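Local structure of glutathione S-transferase (Natrialba magadii ATCC 43099, 6GZF) at residues N9-D13 against G14-T18; L171-E174 against G175-E178; A201-Q204 against E205-D208; D222-L225 against A226-Y230; Y279-H282 against G283-E286. The protein probably transfers or removes glutathione as a Xi-class glutathione transferase, a class of glutathionyl-hydroquinone reductases. One frame throughout, in Å; residues are numbered along the deposited sequence.

Contact 1. Residues N9-D13 against G14-T18; sequences NMLVD and GEWRT
A beta hairpin with a two-residue loop, Asp13-Gly14, joins strands 10-12 and 15-17. Met10 and Arg17 form an antiparallel hydrogen-bonded pair. Arg17 N gives the straighter bond, 3.0 Å to Met10 O. Met10 N returns one of 3.3 Å to Arg17 O. Nearer the tip, Val12 N reaches Glu15 O at 2.7 Å. The return bond, Glu15 N to Val12 O, is bent and comes from above the carbonyl plane.

Leu11 and Trp16 lie on one face of the hairpin as a non-hydrogen-bonded pair. CD1 of Leu11 meets the indole at its edge, in plane, 3.5 Å from Trp16 CE3. Trp16 CG stands trans to the backbone N (chi1 -170°), which lays the ring back along strand 10-12. Its face comes over Met10 N, and CZ2 lies 3.4 Å from Asn9 CB. NE1 is bonded outside the hairpin, to Glu94 O, and Arg118 makes a cation-pi contact with the ring.

Met10, Val12, Glu15 and Arg17 lie on the opposite face. Val12 CG1 rests over the Arg17 guanidinium, offset toward its rim, 3.6 Å from NH1. The positive phi values of Asp13 and Gly14 are those of a type I' turn, typical of a tight hairpin.

Contact 2. Residues L171-E174 against G175-E178; sequences LYPE and GYQE
Stacking comes first between Tyr172 and Gln177. The side-chain amide of Gln177 lies parallel to the phenol ring, their planes 1° apart. Gln177 CG sits over the centre of the same ring face, a CH-pi contact of 3.5 Å from CG to the centroid of Tyr172. Gln177 CB follows above the outer end, 3.4 Å from Tyr172 CZ. The trans chi1 of Tyr172 (-171°) swings the ring across to the start of helix 177-192.

Hydrogen bonds add to this. Gln177 NE2 donates to Tyr172 O at 3.3 Å, so the amide is held at its end as well as over its flat side. Pro173 O takes Tyr176 N at 3.2 Å and, weakly, Gln177 N. The first of these closes a type II turn over Glu174 and Gly175, which leads the chain into the helix. Gly175 takes the positive phi of the third turn position, where a CB would run into Glu174 O. Tyr172 OH is bonded to Asp181 one turn on in the helix, and Arg155 makes a cation-pi contact with the ring. With an alanine here in place of Tyr172, the Gln177 chain would probably lose the ring it lies on, keeping just the bond to the backbone O, and Asp181 would lose its hydroxyl partner.

Apolar contact is made by Pro173 CG, which meets the Tyr176 ring at an oblique angle, 3.5 Å from CD2. Arg235 touches both of these side chains.

Contact 3. Residues A201-Q204 against E205-D208; sequences ATEQ and EPYD
Gln204 NE2 donates to Asp208 OD1 at 2.7 Å, one helical turn further on. The carboxylate oxygen is met on its syn side, 27° out of the carboxylate plane, while OD1 lies in the plane of the amide. A bend at chi2 (60°) brings the Gln204 amide round to Asp208. The backbone bonds the same two residues in the opposite sense: Asp208 N donates to Gln204 O at 2.9 Å. NE2 also lies 3.6 Å from CD2 of the Tyr207 ring, obliquely.

The amide has a second anchor. Gln204 OE1 accepts from Val310 N of the second subunit, so it links the helix start to the dimer partner. A leucine at this position would probably leave Asp208 OD1 and that neighbouring backbone N without their mates.

Further out, Ala201 CB packs on Tyr207 CB at 3.7 Å, and Ala201 lies at the edge of the ring. Tyr207 OH bonds to Met259 O and to Arg312 N of the second subunit. Pro206 CD rests against Glu203 CB at 3.6 Å. Glu203 O takes a weak bond from Tyr207 N.

With Glu203 at the N-cap position and Pro206 in the first turn, where no backbone N-H is needed, this is a typical helix N-terminus, that of helix 204-224.

Contact 4. Residues D222-L225 against A226-Y230; sequences DDVL and ADQRY
Asp223 O accepts a weak hydrogen bond, 3.4 Å, from Ala226 N. Ala226 CB lies beside the same oxygen. The bond spans three residues instead of four, as the last turn of the helix gives way.

Gln228 CG passes beside Val224 O. The Gln228 amide then runs beside the valine, with NE2 3.6 Å from Val224 CG1. Gln228 has chi1 near 60°, which puts CG between its own backbone N and carbonyl carbon and turns the chain back to the helix end. This is the C-terminus of helix 204-224, where Leu225 is the first residue to leave helical angles.

Leu225 CD2 reaches forward to Tyr230 O. That oxygen also takes a weak bond from Gln228 NE2. Arg324 donates to both Leu225 O and Arg229 O, and Leu225 packs on Leu271 and Tyr274 of helix 271-279. Arg229 CG sits over the centre of the Tyr230 ring, and its NE forms a salt bridge with Asp277.

Contact 5. Residues Y279-H282 against G283-E286; sequences YQTH and GIAE
The Tyr279 ring has Ala285 on one face, with the CA of the alanine above it. The methyl CB of Ala285 is 3.9 Å from Tyr279 CE1. This ring also stacks with that of Phe318, from the C-terminal part of the chain. Tyr279 CG is turned trans to the backbone N (chi1 -174°), and this brings the far end of the ring round to Ala285 although the Tyr279 CB points away. The second flat group is His282. Within the turn, Gly283 N lies 3.5 Å from His282 CG, oblique to the imidazole.

The turn is closed by a backbone bond: Ile284 N donates to Thr281 O at 3.1 Å, tilted 18° from the carbonyl plane. Beside it, Ile284 CD1 packs on Thr281 CB at 3.7 Å. Ile284 is buried, and its CB lies against this carbonyl oxygen.

The Thr281 hydroxyl turns back to the helix end. Its OG1 is hydrogen-bonded to both Asp277 O and Leu278 O of helix 271-279, which must share its one proton.

His282 and Gly283 have the backbone angles of a type II turn. A CB on Gly283 would collide with His282 O, the usual reason for glycine there. The turn leads on toward helix 290-299, and the arrangement is that of a typical type II turn after a helix end.

Contact 1 is far from contacts 2 and 4, about 31 and 34 Å between nearest atoms, across the chain's centre from both. Contact 3 is nearest to it, at about 15 Å. Contact 1 is closest to the predicted glutathione site: the Met10 side chain is about 3 Å from that of Arg131. Contacts 3 and 4 mark the start and end of helix 204-224. Contact 3 is also at the subunit interface, and its Ala201 lies about 9 Å from the predicted catalytic Tyr196, between side chains. Contacts 2, 4 and 5 gather away from the annotated sites. Asp277 meets Arg229 of contact 4 through its carboxylate and Thr281 of contact 5 through its backbone O.

Contact 1. Residues N9-D13 against G14-T18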
loop_
_atom_site.group_PDB
_atom_site.type_symbol
_atom_site.label_atom_id
_atom_site.label_comp_id
_atom_site.label_asym_id
_atom_site.label_seq_id
_atom_site.Cartn_x
_atom_site.Cartn_y
_atom_site.Cartn_z
ATOM N N ASN A 9 11.740 -20.270 4.298
ATOM C CA ASN A 9 12.735 -21.323 4.436
ATOM C C ASN A 9 12.292 -22.644 3.819
ATOM O O ASN A 9 11.266 -22.707 3.138
ATOM C CB ASN A 9 13.079 -21.521 5.907
ATOM C CG ASN A 9 13.510 -20.234 6.578
ATOM O OD1 ASN A 9 14.374 -19.515 6.073
ATOM N ND2 ASN A 9 12.913 -19.936 7.726
ATOM N N MET A 10 13.067 -23.696 4.065
ATOM C CA MET A 10 12.912 -24.934 3.314
ATOM C C MET A 10 13.375 -26.161 4.095
ATOM O O MET A 10 14.170 -26.065 5.039
ATOM C CB MET A 10 13.688 -24.832 1.999
ATOM C CG MET A 10 14.970 -24.027 2.128
ATOM S SD MET A 10 15.650 -23.506 0.546
ATOM C CE MET A 10 14.545 -22.163 0.112
ATOM N N LEU A 11 12.854 -27.315 3.697
ATOM C CA LEU A 11 13.332 -28.596 4.189
ATOM C C LEU A 11 14.064 -29.296 3.048
ATOM O O LEU A 11 13.490 -29.508 1.984
ATOM C CB LEU A 11 12.165 -29.443 4.703
ATOM C CG LEU A 11 12.371 -30.316 5.943
ATOM C CD1 LEU A 11 12.899 -29.499 7.106
ATOM C CD2 LEU A 11 11.063 -30.988 6.328
ATOM N N VAL A 12 15.332 -29.635 3.258
ATOM C CA VAL A 12 16.130 -30.259 2.206
ATOM C C VAL A 12 16.685 -31.606 2.653
ATOM O O VAL A 12 17.537 -31.669 3.540
ATOM C CB VAL A 12 17.298 -29.353 1.767
ATOM C CG1 VAL A 12 18.132 -30.043 0.699
ATOM C CG2 VAL A 12 16.773 -28.019 1.259
ATOM N N ASP A 13 16.198 -32.676 2.025
ATOM C CA ASP A 13 16.555 -34.043 2.396
ATOM C C ASP A 13 16.325 -34.282 3.886
ATOM O O ASP A 13 17.121 -34.947 4.549
ATOM C CB ASP A 13 18.009 -34.349 2.024
ATOM C CG ASP A 13 18.235 -34.375 0.523
ATOM O OD1 ASP A 13 17.259 -34.607 -0.223
ATOM O OD2 ASP A 13 19.388 -34.167 0.089
ATOM N N GLY A 14 15.233 -33.728 4.404
ATOM C CA GLY A 14 14.878 -33.885 5.802
ATOM C C GLY A 14 15.611 -32.926 6.722
ATOM O O GLY A 14 15.628 -33.118 7.937
ATOM N N GLU A 15 16.211 -31.890 6.145
ATOM C CA GLU A 15 16.990 -30.933 6.925
ATOM C C GLU A 15 16.480 -29.503 6.768
ATOM O O GLU A 15 16.309 -29.008 5.653
ATOM C CB GLU A 15 18.465 -31.001 6.528
ATOM C CG GLU A 15 19.128 -32.333 6.834
ATOM C CD GLU A 15 19.311 -32.564 8.321
ATOM O OE1 GLU A 15 19.564 -31.580 9.050
ATOM O OE2 GLU A 15 19.201 -33.727 8.762
ATOM N N TRP A 16 16.245 -28.844 7.899
ATOM C CA TRP A 16 15.787 -27.460 7.911
ATOM C C TRP A 16 16.925 -26.516 7.540
ATOM O O TRP A 16 18.008 -26.577 8.123
ATOM C CB TRP A 16 15.217 -27.106 9.287
ATOM C CG TRP A 16 14.493 -25.790 9.354
ATOM C CD1 TRP A 16 14.832 -24.708 10.113
ATOM C CD2 TRP A 16 13.302 -25.422 8.642
ATOM N NE1 TRP A 16 13.929 -23.691 9.918
ATOM C CE2 TRP A 16 12.981 -24.104 9.020
ATOM C CE3 TRP A 16 12.480 -26.080 7.723
ATOM C CZ2 TRP A 16 11.871 -23.430 8.510
ATOM C CZ3 TRP A 16 11.380 -25.410 7.218
ATOM C CH2 TRP A 16 11.086 -24.099 7.611
ATOM N N ARG A 17 16.680 -25.655 6.556
ATOM C CA ARG A 17 17.667 -24.664 6.139
ATOM C C ARG A 17 17.042 -23.283 6.008
ATOM O O ARG A 17 15.849 -23.157 5.735
ATOM C CB ARG A 17 18.305 -25.058 4.805
ATOM C CG ARG A 17 18.900 -26.451 4.748
ATOM C CD ARG A 17 20.011 -26.503 3.705
ATOM N NE ARG A 17 20.662 -27.808 3.633
ATOM C CZ ARG A 17 21.026 -28.395 2.496
ATOM N NH1 ARG A 17 20.806 -27.785 1.337
ATOM N NH2 ARG A 17 21.611 -29.586 2.519
ATOM N N THR A 18 17.855 -22.248 6.197
ATOM C CA THR A 18 17.392 -20.878 6.023
ATOM C C THR A 18 17.379 -20.523 4.539
ATOM O O THR A 18 16.554 -19.726 4.088
ATOM C CB THR A 18 18.271 -19.875 6.795
ATOM O OG1 THR A 18 18.669 -20.450 8.046
ATOM C CG2 THR A 18 17.508 -18.585 7.056
#

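Contact 2. Residues L171-E174 against G175-E178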
loop_
_atom_site.group_PDB
_atom_site.type_symbol
_atom_site.label_atom_id
_atom_site.label_comp_id
_atom_site.label_asym_id
_atom_site.label_seq_id
_atom_site.Cartn_x
_atom_site.Cartn_y
_atom_site.Cartn_z
ATOM N N LEU A 171 -21.265 -28.243 -3.160
ATOM C CA LEU A 171 -20.468 -27.168 -3.744
ATOM C C LEU A 171 -19.761 -27.606 -5.025
ATOM O O LEU A 171 -18.846 -26.935 -5.503
ATOM C CB LEU A 171 -19.442 -26.660 -2.729
ATOM C CG LEU A 171 -20.003 -26.271 -1.360
ATOM C CD1 LEU A 171 -18.882 -26.104 -0.347
ATOM C CD2 LEU A 171 -20.834 -25.002 -1.461
ATOM N N TYR A 172 -20.189 -28.739 -5.566
ATOM C CA TYR A 172 -19.682 -29.236 -6.840
ATOM C C TYR A 172 -20.797 -30.013 -7.534
ATOM O O TYR A 172 -20.661 -31.209 -7.792
ATOM C CB TYR A 172 -18.447 -30.112 -6.616
ATOM C CG TYR A 172 -17.689 -30.510 -7.863
ATOM C CD1 TYR A 172 -17.118 -29.553 -8.693
ATOM C CD2 TYR A 172 -17.512 -31.847 -8.190
ATOM C CE1 TYR A 172 -16.415 -29.919 -9.825
ATOM C CE2 TYR A 172 -16.809 -32.222 -9.318
ATOM C CZ TYR A 172 -16.263 -31.254 -10.132
ATOM O OH TYR A 172 -15.563 -31.623 -11.258
ATOM N N PRO A 173 -21.913 -29.326 -7.841
ATOM C CA PRO A 173 -23.152 -29.995 -8.244
ATOM C C PRO A 173 -23.172 -30.454 -9.698
ATOM O O PRO A 173 -22.423 -29.944 -10.528
ATOM C CB PRO A 173 -24.209 -28.915 -8.009
ATOM C CG PRO A 173 -23.491 -27.648 -8.300
ATOM C CD PRO A 173 -22.053 -27.857 -7.880
ATOM N N GLU A 174 -24.045 -31.415 -9.986
ATOM C CA GLU A 174 -24.202 -31.956 -11.329
ATOM C C GLU A 174 -24.665 -30.882 -12.309
ATOM O O GLU A 174 -25.606 -30.140 -12.031
ATOM C CB GLU A 174 -25.195 -33.123 -11.311
ATOM C CG GLU A 174 -25.916 -33.362 -12.629
ATOM C CD GLU A 174 -27.295 -33.968 -12.437
ATOM O OE1 GLU A 174 -27.807 -33.944 -11.297
ATOM O OE2 GLU A 174 -27.868 -34.465 -13.429
ATOM N N GLY A 175 -23.993 -30.803 -13.452
ATOM C CA GLY A 175 -24.343 -29.840 -14.478
ATOM C C GLY A 175 -23.526 -28.565 -14.388
ATOM O O GLY A 175 -23.527 -27.751 -15.311
ATOM N N TYR A 176 -22.825 -28.392 -13.272
ATOM C CA TYR A 176 -22.014 -27.199 -13.050
ATOM C C TYR A 176 -20.523 -27.523 -12.991
ATOM O O TYR A 176 -19.684 -26.640 -13.169
ATOM C CB TYR A 176 -22.431 -26.497 -11.755
ATOM C CG TYR A 176 -23.819 -25.897 -11.773
ATOM C CD1 TYR A 176 -24.030 -24.606 -12.235
ATOM C CD2 TYR A 176 -24.915 -26.615 -11.312
ATOM C CE1 TYR A 176 -25.294 -24.049 -12.247
ATOM C CE2 TYR A 176 -26.185 -26.065 -11.320
ATOM C CZ TYR A 176 -26.368 -24.783 -11.789
ATOM O OH TYR A 176 -27.628 -24.231 -11.800
ATOM N N GLN A 177 -20.211 -28.792 -12.741
ATOM C CA GLN A 177 -18.846 -29.237 -12.457
ATOM C C GLN A 177 -17.807 -28.778 -13.477
ATOM O O GLN A 177 -16.735 -28.300 -13.105
ATOM C CB GLN A 177 -18.808 -30.764 -12.358
ATOM C CG GLN A 177 -19.622 -31.327 -11.208
ATOM C CD GLN A 177 -19.656 -32.841 -11.206
ATOM O OE1 GLN A 177 -19.122 -33.488 -12.108
ATOM N NE2 GLN A 177 -20.288 -33.416 -10.189
ATOM N N GLU A 178 -18.129 -28.926 -14.757
ATOM C CA GLU A 178 -17.199 -28.582 -15.828
ATOM C C GLU A 178 -16.853 -27.096 -15.806
ATOM O O GLU A 178 -15.705 -26.713 -16.029
ATOM C CB GLU A 178 -17.789 -28.970 -17.185
ATOM C CG GLU A 178 -16.830 -29.725 -18.088
ATOM C CD GLU A 178 -17.550 -30.534 -19.150
ATOM O OE1 GLU A 178 -18.507 -30.005 -19.754
ATOM O OE2 GLU A 178 -17.164 -31.701 -19.374
#

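Contact 3. Residues A201-Q204 against E205-D208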
loop_
_atom_site.group_PDB
_atom_site.type_symbol
_atom_site.label_atom_id
_atom_site.label_comp_id
_atom_site.label_asym_id
_atom_site.label_seq_id
_atom_site.Cartn_x
_atom_site.Cartn_y
_atom_site.Cartn_z
ATOM N N ALA A 201 7.365 -9.368 -6.058
ATOM C CA ALA A 201 8.040 -8.968 -7.289
ATOM C C ALA A 201 9.344 -8.246 -6.975
ATOM O O ALA A 201 9.387 -7.373 -6.110
ATOM C CB ALA A 201 7.134 -8.085 -8.131
ATOM N N THR A 202 10.406 -8.619 -7.680
ATOM C CA THR A 202 11.723 -8.049 -7.426
ATOM C C THR A 202 12.162 -7.131 -8.563
ATOM O O THR A 202 13.105 -6.354 -8.415
ATOM C CB THR A 202 12.780 -9.154 -7.221
ATOM O OG1 THR A 202 13.940 -8.599 -6.588
ATOM C CG2 THR A 202 13.170 -9.787 -8.548
ATOM N N GLU A 203 11.473 -7.226 -9.695
ATOM C CA GLU A 203 11.744 -6.361 -10.837
ATOM C C GLU A 203 10.457 -5.668 -11.277
ATOM O O GLU A 203 9.361 -6.109 -10.934
ATOM C CB GLU A 203 12.349 -7.161 -11.992
ATOM C CG GLU A 203 13.675 -7.828 -11.662
ATOM C CD GLU A 203 14.127 -8.797 -12.737
ATOM O OE1 GLU A 203 13.280 -9.565 -13.239
ATOM O OE2 GLU A 203 15.327 -8.790 -13.082
ATOM N N GLN A 204 10.592 -4.585 -12.035
ATOM C CA GLN A 204 9.440 -3.766 -12.401
ATOM C C GLN A 204 8.509 -4.458 -13.393
ATOM O O GLN A 204 7.295 -4.494 -13.189
ATOM C CB GLN A 204 9.901 -2.428 -12.979
ATOM C CG GLN A 204 8.767 -1.443 -13.213
ATOM C CD GLN A 204 8.027 -1.094 -11.935
ATOM O OE1 GLN A 204 8.642 -0.796 -10.909
ATOM N NE2 GLN A 204 6.700 -1.133 -11.990
ATOM N N GLU A 205 9.080 -5.006 -14.463
ATOM C CA GLU A 205 8.289 -5.651 -15.511
ATOM C C GLU A 205 7.432 -6.828 -15.007
ATOM O O GLU A 205 6.271 -6.932 -15.392
ATOM C CB GLU A 205 9.198 -6.115 -16.657
ATOM C CG GLU A 205 10.266 -5.107 -17.052
ATOM C CD GLU A 205 10.316 -4.867 -18.548
ATOM O OE1 GLU A 205 11.301 -5.294 -19.189
ATOM O OE2 GLU A 205 9.372 -4.246 -19.081
ATOM N N PRO A 206 7.986 -7.717 -14.155
ATOM C CA PRO A 206 7.108 -8.762 -13.608
ATOM C C PRO A 206 5.954 -8.204 -12.776
ATOM O O PRO A 206 4.839 -8.715 -12.871
ATOM C CB PRO A 206 8.051 -9.586 -12.730
ATOM C CG PRO A 206 9.389 -9.377 -13.332
ATOM C CD PRO A 206 9.396 -7.961 -13.801
ATOM N N TYR A 207 6.221 -7.175 -11.975
ATOM C CA TYR A 207 5.178 -6.529 -11.184
ATOM C C TYR A 207 4.091 -5.948 -12.079
ATOM O O TYR A 207 2.901 -6.113 -11.812
ATOM C CB TYR A 207 5.773 -5.429 -10.300
ATOM C CG TYR A 207 4.741 -4.521 -9.660
ATOM C CD1 TYR A 207 4.154 -4.852 -8.447
ATOM C CD2 TYR A 207 4.363 -3.328 -10.267
ATOM C CE1 TYR A 207 3.212 -4.026 -7.858
ATOM C CE2 TYR A 207 3.422 -2.498 -9.687
ATOM C CZ TYR A 207 2.853 -2.851 -8.484
ATOM O OH TYR A 207 1.916 -2.024 -7.906
ATOM N N ASP A 208 4.514 -5.260 -13.136
ATOM C CA ASP A 208 3.590 -4.612 -14.063
ATOM C C ASP A 208 2.608 -5.606 -14.674
ATOM O O ASP A 208 1.409 -5.339 -14.745
ATOM C CB ASP A 208 4.366 -3.897 -15.172
ATOM C CG ASP A 208 5.199 -2.741 -14.649
ATOM O OD1 ASP A 208 4.847 -2.188 -13.586
ATOM O OD2 ASP A 208 6.203 -2.387 -15.302
#

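Contact 4. Residues D222-L225 against A226-Y230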
loop_
_atom_site.group_PDB
_atom_site.type_symbol
_atom_site.label_atom_id
_atom_site.label_comp_id
_atom_site.label_asym_id
_atom_site.label_seq_id
_atom_site.Cartn_x
_atom_site.Cartn_y
_atom_site.Cartn_z
ATOM N N ASP A 222 -16.174 -9.140 -12.701
ATOM C CA ASP A 222 -17.077 -8.125 -12.176
ATOM C C ASP A 222 -18.253 -7.931 -13.125
ATOM O O ASP A 222 -19.391 -7.751 -12.688
ATOM C CB ASP A 222 -16.343 -6.800 -11.958
ATOM C CG ASP A 222 -17.217 -5.752 -11.295
ATOM O OD1 ASP A 222 -17.516 -5.903 -10.090
ATOM O OD2 ASP A 222 -17.605 -4.780 -11.977
ATOM N N ASP A 223 -17.975 -7.975 -14.424
ATOM C CA ASP A 223 -19.021 -7.863 -15.433
ATOM C C ASP A 223 -19.858 -9.137 -15.488
ATOM O O ASP A 223 -21.060 -9.092 -15.751
ATOM C CB ASP A 223 -18.419 -7.571 -16.809
ATOM C CG ASP A 223 -17.741 -6.217 -16.875
ATOM O OD1 ASP A 223 -18.042 -5.356 -16.020
ATOM O OD2 ASP A 223 -16.911 -6.011 -17.784
ATOM N N VAL A 224 -19.211 -10.270 -15.239
ATOM C CA VAL A 224 -19.886 -11.561 -15.250
ATOM C C VAL A 224 -20.868 -11.660 -14.085
ATOM O O VAL A 224 -21.974 -12.182 -14.232
ATOM C CB VAL A 224 -18.872 -12.727 -15.178
ATOM C CG1 VAL A 224 -19.587 -14.059 -14.997
ATOM C CG2 VAL A 224 -18.002 -12.748 -16.426
ATOM N N LEU A 225 -20.465 -11.129 -12.935
ATOM C CA LEU A 225 -21.273 -11.212 -11.723
ATOM C C LEU A 225 -22.341 -10.124 -11.651
ATOM O O LEU A 225 -22.908 -9.872 -10.590
ATOM C CB LEU A 225 -20.378 -11.137 -10.485
ATOM C CG LEU A 225 -19.533 -12.379 -10.197
ATOM C CD1 LEU A 225 -18.704 -12.189 -8.937
ATOM C CD2 LEU A 225 -20.420 -13.606 -10.079
ATOM N N ALA A 226 -22.612 -9.481 -12.782
ATOM C CA ALA A 226 -23.625 -8.436 -12.833
ATOM C C ALA A 226 -25.004 -9.023 -13.118
ATOM O O ALA A 226 -26.025 -8.421 -12.782
ATOM C CB ALA A 226 -23.263 -7.399 -13.884
ATOM N N ASP A 227 -25.029 -10.200 -13.736
ATOM C CA ASP A 227 -26.289 -10.813 -14.146
ATOM C C ASP A 227 -26.461 -12.224 -13.589
ATOM O O ASP A 227 -27.470 -12.880 -13.852
ATOM C CB ASP A 227 -26.393 -10.833 -15.673
ATOM C CG ASP A 227 -26.255 -9.453 -16.280
ATOM O OD1 ASP A 227 -27.150 -8.608 -16.058
ATOM O OD2 ASP A 227 -25.249 -9.209 -16.976
ATOM N N GLN A 228 -25.480 -12.687 -12.821
ATOM C CA GLN A 228 -25.587 -13.970 -12.135
ATOM C C GLN A 228 -25.012 -13.856 -10.725
ATOM O O GLN A 228 -23.978 -13.220 -10.516
ATOM C CB GLN A 228 -24.881 -15.075 -12.929
ATOM C CG GLN A 228 -23.397 -14.852 -13.161
ATOM C CD GLN A 228 -22.847 -15.723 -14.273
ATOM O OE1 GLN A 228 -23.290 -15.637 -15.419
ATOM N NE2 GLN A 228 -21.884 -16.574 -13.939
ATOM N N ARG A 229 -25.693 -14.467 -9.761
ATOM C CA ARG A 229 -25.351 -14.298 -8.352
ATOM C C ARG A 229 -23.964 -14.831 -8.008
ATOM O O ARG A 229 -23.197 -14.173 -7.306
ATOM C CB ARG A 229 -26.395 -14.978 -7.464
ATOM C CG ARG A 229 -26.093 -14.850 -5.982
ATOM C CD ARG A 229 -27.247 -15.324 -5.118
ATOM N NE ARG A 229 -26.985 -15.078 -3.703
ATOM C CZ ARG A 229 -27.897 -15.183 -2.742
ATOM N NH1 ARG A 229 -29.141 -15.532 -3.040
ATOM N NH2 ARG A 229 -27.565 -14.938 -1.482
ATOM N N TYR A 230 -23.643 -16.021 -8.503
ATOM C CA TYR A 230 -22.357 -16.635 -8.203
ATOM C C TYR A 230 -21.526 -16.829 -9.470
ATOM O O TYR A 230 -21.998 -16.564 -10.577
ATOM C CB TYR A 230 -22.563 -17.968 -7.482
ATOM C CG TYR A 230 -23.376 -17.840 -6.210
ATOM C CD1 TYR A 230 -22.899 -17.107 -5.131
ATOM C CD2 TYR A 230 -24.619 -18.446 -6.093
ATOM C CE1 TYR A 230 -23.639 -16.983 -3.969
ATOM C CE2 TYR A 230 -25.366 -18.330 -4.935
ATOM C CZ TYR A 230 -24.871 -17.597 -3.875
ATOM O OH TYR A 230 -25.611 -17.479 -2.720
#

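Contact 5. Residues Y279-H282 against G283-E286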
loop_
_atom_site.group_PDB
_atom_site.type_symbol
_atom_site.label_atom_id
_atom_site.label_comp_id
_atom_site.label_asym_id
_atom_site.label_seq_id
_atom_site.Cartn_x
_atom_site.Cartn_y
_atom_site.Cartn_z
ATOM N N TYR A 279 -19.551 -13.525 2.630
ATOM C CA TYR A 279 -19.192 -13.348 4.035
ATOM C C TYR A 279 -20.374 -13.642 4.953
ATOM O O TYR A 279 -20.202 -14.173 6.052
ATOM C CB TYR A 279 -18.680 -11.922 4.269
ATOM C CG TYR A 279 -18.147 -11.651 5.662
ATOM C CD1 TYR A 279 -19.000 -11.290 6.699
ATOM C CD2 TYR A 279 -16.786 -11.736 5.935
ATOM C CE1 TYR A 279 -18.515 -11.034 7.969
ATOM C CE2 TYR A 279 -16.293 -11.482 7.203
ATOM C CZ TYR A 279 -17.161 -11.131 8.215
ATOM O OH TYR A 279 -16.674 -10.877 9.476
ATOM N N GLN A 280 -21.573 -13.301 4.492
ATOM C CA GLN A 280 -22.775 -13.430 5.306
ATOM C C GLN A 280 -23.458 -14.784 5.138
ATOM O O GLN A 280 -24.462 -15.061 5.795
ATOM C CB GLN A 280 -23.754 -12.303 4.974
ATOM C CG GLN A 280 -23.204 -10.918 5.280
ATOM C CD GLN A 280 -24.057 -9.810 4.699
ATOM O OE1 GLN A 280 -25.200 -10.036 4.301
ATOM N NE2 GLN A 280 -23.503 -8.603 4.642
ATOM N N THR A 281 -22.917 -15.624 4.259
ATOM C CA THR A 281 -23.375 -17.005 4.169
ATOM C C THR A 281 -23.085 -17.680 5.504
ATOM O O THR A 281 -21.948 -17.662 5.977
ATOM C CB THR A 281 -22.692 -17.773 3.025
ATOM O OG1 THR A 281 -22.820 -17.033 1.804
ATOM C CG2 THR A 281 -23.324 -19.145 2.852
ATOM N N HIS A 282 -24.119 -18.261 6.107
ATOM C CA HIS A 282 -24.052 -18.736 7.488
ATOM C C HIS A 282 -22.899 -19.703 7.744
ATOM O O HIS A 282 -22.783 -20.739 7.089
ATOM C CB HIS A 282 -25.374 -19.400 7.880
ATOM C CG HIS A 282 -25.518 -19.630 9.353
ATOM N ND1 HIS A 282 -25.866 -18.627 10.231
ATOM C CD2 HIS A 282 -25.355 -20.747 10.102
ATOM C CE1 HIS A 282 -25.915 -19.115 11.457
ATOM N NE2 HIS A 282 -25.608 -20.400 11.407
ATOM N N GLY A 283 -22.046 -19.346 8.701
ATOM C CA GLY A 283 -20.922 -20.182 9.083
ATOM C C GLY A 283 -19.584 -19.663 8.592
ATOM O O GLY A 283 -18.557 -19.865 9.239
ATOM N N ILE A 284 -19.598 -18.991 7.445
ATOM C CA ILE A 284 -18.374 -18.507 6.812
ATOM C C ILE A 284 -17.692 -17.414 7.637
ATOM O O ILE A 284 -16.463 -17.376 7.737
ATOM C CB ILE A 284 -18.662 -17.981 5.385
ATOM C CG1 ILE A 284 -18.971 -19.149 4.447
ATOM C CG2 ILE A 284 -17.486 -17.179 4.846
ATOM C CD1 ILE A 284 -19.088 -18.756 2.989
ATOM N N ALA A 285 -18.495 -16.540 8.238
ATOM C CA ALA A 285 -17.981 -15.399 8.995
ATOM C C ALA A 285 -17.033 -15.809 10.124
ATOM O O ALA A 285 -16.061 -15.110 10.409
ATOM C CB ALA A 285 -19.137 -14.584 9.556
ATOM N N GLU A 286 -17.317 -16.943 10.756
ATOM C CA GLU A 286 -16.510 -17.412 11.880
ATOM C C GLU A 286 -15.195 -18.042 11.424
ATOM O O GLU A 286 -14.344 -18.378 12.247
ATOM C CB GLU A 286 -17.300 -18.412 12.728
ATOM C CG GLU A 286 -18.414 -17.791 13.560
ATOM C CD GLU A 286 -19.610 -17.371 12.726
ATOM O OE1 GLU A 286 -19.902 -18.050 11.719
ATOM O OE2 GLU A 286 -20.257 -16.363 13.079
#